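Local coordinates for protein SusD homolog (Bacteroides thetaiotaomicron VPI-5482, PDB 3IV0) that probably binds sugars at the bacterial outer membrane as a member of the SusD family, although its own function has not been established, at residues F266-N271 against G360-F365; K342-I347 against I424-Y429. All coordinates share one frame; numbering follows the deposited sequence. Where two conformers were deposited one is given.

Contact 1 of 2, residues F266-N271 against G360-F365; sequences FEIAQN and GNQIVF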
# COMPACT_ATOMS: atom_id res chain seq x y z
N PHE A 266 -3.39 -0.51 -8.88
CA PHE A 266 -4.18 0.57 -8.27
C PHE A 266 -3.21 1.63 -7.84
O PHE A 266 -2.17 1.33 -7.23
CB PHE A 266 -5.09 0.12 -7.11
CG PHE A 266 -5.98 1.22 -6.65
CD1 PHE A 266 -6.95 1.71 -7.53
CD2 PHE A 266 -5.77 1.88 -5.47
CE1 PHE A 266 -7.72 2.79 -7.18
CE2 PHE A 266 -6.54 2.99 -5.13
CZ PHE A 266 -7.51 3.44 -6.00
N GLU A 267 -3.56 2.88 -8.10
CA GLU A 267 -2.72 4.05 -7.83
C GLU A 267 -3.56 5.18 -7.27
O GLU A 267 -4.73 5.29 -7.60
CB GLU A 267 -2.03 4.51 -9.13
CG GLU A 267 -1.40 3.37 -9.90
CD GLU A 267 -0.85 3.77 -11.25
OE1 GLU A 267 -0.96 4.95 -11.65
OE2 GLU A 267 -0.35 2.85 -11.94
N ILE A 268 -2.95 5.97 -6.40
CA ILE A 268 -3.52 7.20 -5.89
C ILE A 268 -3.01 8.33 -6.76
O ILE A 268 -1.80 8.46 -6.97
CB ILE A 268 -3.09 7.43 -4.41
CG1 ILE A 268 -3.55 6.27 -3.50
CG2 ILE A 268 -3.68 8.74 -3.87
CD1 ILE A 268 -2.78 6.15 -2.16
N ALA A 269 -3.90 9.15 -7.31
CA ALA A 269 -3.55 10.13 -8.30
C ALA A 269 -2.87 11.35 -7.68
O ALA A 269 -3.37 11.92 -6.71
CB ALA A 269 -4.84 10.59 -9.05
N GLN A 270 -1.75 11.75 -8.27
CA GLN A 270 -1.17 13.07 -8.05
C GLN A 270 -1.28 13.84 -9.35
O GLN A 270 -1.10 13.29 -10.44
CB GLN A 270 0.31 13.00 -7.63
CG GLN A 270 0.69 14.12 -6.69
CD GLN A 270 2.14 14.14 -6.26
OE1 GLN A 270 2.99 13.36 -6.75
NE2 GLN A 270 2.42 15.01 -5.36
N ASN A 271 -1.59 15.11 -9.24
CA ASN A 271 -1.65 15.97 -10.42
C ASN A 271 -1.26 17.39 -9.99
O ASN A 271 -2.10 18.20 -9.58
CB ASN A 271 -3.01 15.88 -11.09
CG ASN A 271 -3.01 16.51 -12.46
OD1 ASN A 271 -2.25 17.43 -12.71
ND2 ASN A 271 -3.84 15.99 -13.37
N GLY A 360 4.73 11.76 -9.57
CA GLY A 360 3.92 10.64 -10.01
C GLY A 360 2.84 10.24 -9.03
O GLY A 360 2.80 10.69 -7.89
N ASN A 361 1.97 9.36 -9.49
CA ASN A 361 0.97 8.72 -8.63
C ASN A 361 1.66 7.86 -7.59
O ASN A 361 2.76 7.40 -7.81
CB ASN A 361 0.03 7.83 -9.46
CG ASN A 361 -0.76 8.57 -10.51
OD1 ASN A 361 -0.88 9.80 -10.47
ND2 ASN A 361 -1.28 7.84 -11.46
N GLN A 362 1.00 7.62 -6.46
CA GLN A 362 1.48 6.65 -5.51
C GLN A 362 0.99 5.31 -5.97
O GLN A 362 -0.21 5.09 -6.18
CB GLN A 362 0.96 6.96 -4.10
CG GLN A 362 1.26 5.87 -3.07
CD GLN A 362 2.70 5.78 -2.62
OE1 GLN A 362 3.44 6.74 -2.65
NE2 GLN A 362 3.09 4.58 -2.17
N ILE A 363 1.92 4.35 -6.11
CA ILE A 363 1.56 3.05 -6.67
C ILE A 363 1.21 2.06 -5.58
O ILE A 363 2.12 1.46 -4.96
CB ILE A 363 2.68 2.45 -7.51
CG1 ILE A 363 3.16 3.45 -8.58
CG2 ILE A 363 2.18 1.19 -8.22
CD1 ILE A 363 2.07 4.07 -9.53
N VAL A 364 -0.09 1.86 -5.31
CA VAL A 364 -0.53 1.08 -4.18
C VAL A 364 -0.34 -0.41 -4.47
O VAL A 364 0.23 -1.14 -3.63
CB VAL A 364 -2.01 1.39 -3.85
CG1 VAL A 364 -2.53 0.46 -2.73
CG2 VAL A 364 -2.16 2.84 -3.42
N PHE A 365 -0.81 -0.87 -5.60
CA PHE A 365 -0.67 -2.25 -6.02
C PHE A 365 -0.15 -2.22 -7.43
O PHE A 365 -0.66 -1.48 -8.29
CB PHE A 365 -2.00 -2.99 -6.02
CG PHE A 365 -2.70 -3.05 -4.68
CD1 PHE A 365 -2.03 -3.44 -3.51
CD2 PHE A 365 -4.07 -2.76 -4.60
CE1 PHE A 365 -2.69 -3.51 -2.32
CE2 PHE A 365 -4.73 -2.84 -3.36
CZ PHE A 365 -4.02 -3.19 -2.24
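With CG beside the backbone N in both residues (chi1 -61° in N361), the side chains of E267 and N361 cross at about a right angle and bring carboxylate and amide together. The amide nitrogen ND2 of N361 gives a nearly straight bond of 2.9 Å to OE1 of E267, the oxygen lying in the amide plane although the two flat groups are turned 57° apart. The same oxygen also takes the backbone N of G260. At the other end of the amide, OD1 of N361 accepts the backbone N of Q270 at 3.1 Å, the donor tilted 35° from the carbonyl plane. An alanine here would probably leave Q270 N without this acceptor and E267 OE1 with one donor fewer, its carboxylate less firmly fixed.

The backbones pair antiparallel. I268 N meets Q362 O at 2.9 Å, and Q362 N returns a bond to I268 O. Further along, a classic beta bulge sets V364 and F365 both against F266: F266 O takes F365 N on a lone pair, at 3.1 Å, and a weak, bent bond from V364 N, while F266 N reaches F365 O. CG2 of V364 packs 3.6 Å from I268 CD1, and CG1 of V364 lies over the centre of the F365 ring.

The largely apolar face that carries F266, I268, Q362 and F365 is covered by helices: 19-39 reaches F266, I268 and Q362, 117-142 touches F266 and F365 as well as V364, and 202-219 closes over F266 and F365. The helices thus cover one face of the short two-stranded sheet 264-268/362-366, while loops such as that with I198 lie at N361.

Contact 2 of 2, residues K342-I347 against I424-Y429; sequences KKFWNI and IGEGHY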
# COMPACT_ATOMS: atom_id res chain seq x y z
N LYS A 342 16.97 6.74 -5.84
CA LYS A 342 16.53 7.43 -7.03
C LYS A 342 15.45 6.67 -7.84
O LYS A 342 15.00 7.10 -8.90
CB LYS A 342 17.73 7.74 -7.93
CG LYS A 342 18.40 6.55 -8.47
CD LYS A 342 19.61 6.99 -9.34
CE LYS A 342 20.35 5.81 -9.91
NZ LYS A 342 21.55 6.24 -10.67
N LYS A 343 14.98 5.59 -7.24
CA LYS A 343 13.97 4.70 -7.83
C LYS A 343 12.77 5.45 -8.38
O LYS A 343 12.28 5.12 -9.44
CB LYS A 343 13.48 3.71 -6.75
CG LYS A 343 12.33 2.80 -7.17
CD LYS A 343 12.02 1.77 -6.12
CE LYS A 343 10.78 0.97 -6.51
NZ LYS A 343 10.43 -0.06 -5.50
N PHE A 344 12.27 6.44 -7.65
CA PHE A 344 11.00 7.08 -8.00
C PHE A 344 11.15 8.39 -8.74
O PHE A 344 10.17 9.12 -8.90
CB PHE A 344 10.21 7.32 -6.72
CG PHE A 344 9.87 6.05 -5.98
CD1 PHE A 344 8.75 5.33 -6.31
CD2 PHE A 344 10.67 5.58 -4.97
CE1 PHE A 344 8.46 4.14 -5.66
CE2 PHE A 344 10.40 4.41 -4.29
CZ PHE A 344 9.29 3.68 -4.64
N TRP A 345 12.37 8.79 -9.10
CA TRP A 345 12.54 10.16 -9.62
C TRP A 345 11.71 10.45 -10.86
O TRP A 345 11.83 9.81 -11.89
CB TRP A 345 14.00 10.49 -9.84
CG TRP A 345 14.77 10.67 -8.59
CD1 TRP A 345 14.30 10.62 -7.32
CD2 TRP A 345 16.16 10.98 -8.49
NE1 TRP A 345 15.31 10.83 -6.43
CE2 TRP A 345 16.46 11.07 -7.12
CE3 TRP A 345 17.16 11.19 -9.43
CZ2 TRP A 345 17.77 11.35 -6.66
CZ3 TRP A 345 18.45 11.48 -8.98
CH2 TRP A 345 18.73 11.56 -7.62
N ASN A 346 10.86 11.44 -10.68
CA ASN A 346 10.06 12.10 -11.71
C ASN A 346 9.93 13.52 -11.17
O ASN A 346 8.98 13.90 -10.49
CB ASN A 346 8.71 11.45 -11.87
CG ASN A 346 8.74 10.33 -12.89
OD1 ASN A 346 9.12 10.56 -14.05
ND2 ASN A 346 8.41 9.10 -12.46
N ILE A 347 10.94 14.31 -11.47
CA ILE A 347 11.14 15.56 -10.78
C ILE A 347 10.30 16.68 -11.41
O ILE A 347 10.19 16.73 -12.63
CB ILE A 347 12.64 15.92 -10.82
CG1 ILE A 347 13.48 14.88 -10.07
CG2 ILE A 347 12.86 17.30 -10.24
CD1 ILE A 347 14.92 14.74 -10.60
N ILE A 424 10.52 -1.81 -2.44
CA ILE A 424 11.05 -0.84 -1.51
C ILE A 424 10.52 0.55 -1.82
O ILE A 424 10.55 1.00 -2.95
CB ILE A 424 12.62 -0.88 -1.49
CG1 ILE A 424 13.11 0.03 -0.36
CG2 ILE A 424 13.25 -0.52 -2.86
CD1 ILE A 424 14.61 -0.17 -0.02
N GLY A 425 10.04 1.22 -0.79
CA GLY A 425 9.52 2.58 -0.94
C GLY A 425 8.07 2.68 -1.38
O GLY A 425 7.59 3.79 -1.56
N GLU A 426 7.37 1.54 -1.54
CA GLU A 426 5.99 1.54 -2.02
C GLU A 426 4.97 1.25 -0.91
O GLU A 426 3.79 1.06 -1.20
CB GLU A 426 5.82 0.57 -3.19
CG GLU A 426 6.66 0.99 -4.41
CD GLU A 426 6.67 -0.03 -5.51
OE1 GLU A 426 5.59 -0.36 -6.05
OE2 GLU A 426 7.75 -0.52 -5.88
N GLY A 427 5.39 1.18 0.33
CA GLY A 427 4.46 1.07 1.45
C GLY A 427 4.05 -0.33 1.83
O GLY A 427 3.03 -0.48 2.52
N HIS A 428 4.82 -1.33 1.43
CA HIS A 428 4.55 -2.72 1.73
C HIS A 428 5.41 -3.32 2.82
O HIS A 428 5.01 -4.30 3.40
CB HIS A 428 4.67 -3.56 0.47
CG HIS A 428 3.62 -3.28 -0.54
ND1 HIS A 428 2.33 -3.75 -0.39
CD2 HIS A 428 3.63 -2.52 -1.66
CE1 HIS A 428 1.61 -3.31 -1.41
NE2 HIS A 428 2.37 -2.58 -2.19
N TYR A 429 6.61 -2.81 3.05
CA TYR A 429 7.57 -3.43 3.93
C TYR A 429 7.00 -3.84 5.27
O TYR A 429 7.03 -5.02 5.66
CB TYR A 429 8.75 -2.47 4.11
CG TYR A 429 9.68 -2.87 5.23
CD1 TYR A 429 10.58 -3.93 5.08
CD2 TYR A 429 9.69 -2.14 6.41
CE1 TYR A 429 11.45 -4.27 6.16
CE2 TYR A 429 10.52 -2.48 7.48
CZ TYR A 429 11.42 -3.50 7.33
OH TYR A 429 12.23 -3.77 8.44
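The F344 ring has CG of K343, its own neighbour, 3.8 Å above one face and offset toward the rim, while CG of E426 comes to the ring edge in plane, 3.8 Å from CZ. The ring and the E426 carboxylate stand almost perpendicular, at 82°. I424 O also sits at the edge, 3.4 Å from F344 CZ, and F257 meets this ring edge-to-face. A type I beta turn from K342 to W345 presents K343 and F344 together to the loop between helices 408-422 and 429-436. CG of K343 is anti to the backbone N (chi1 175°) and the rest of the chain is fully extended, which carries NZ across to the far loop. There it makes a salt bridge with OE2 of E426, 2.7 Å away on the anti lone pair, and a 2.8 Å hydrogen bond to I424 O. E422 O is a third acceptor for the ammonium, and W323 adds a cation-pi contact. E426 OE2 has a second cationic partner in R366. G425 lies so close to CE2 of F344 that a CB in its place would clash with that atom and, at this backbone shape, with the carbonyl O of I424.

Both contacts are buried, and they touch: H428 NE2, from the 424-429 loop, lies 2.9 Å from V364 O, a probable hydrogen bond made where the bulge turns the strand. Their centres are about 11 Å apart, and their segments alternate along the chain. Contact 1 is a strand pair, held mainly by backbone bonds, with N361 bridging E267 and the Q270 backbone and a largely apolar face against the helices. Contact 2 joins two loops with no regular secondary structure, where side chains meet a carboxylate and backbone oxygens: an ammonium grips both, with a ring edge beside them. R366, next after 360-365, ties the two by pairing with E426.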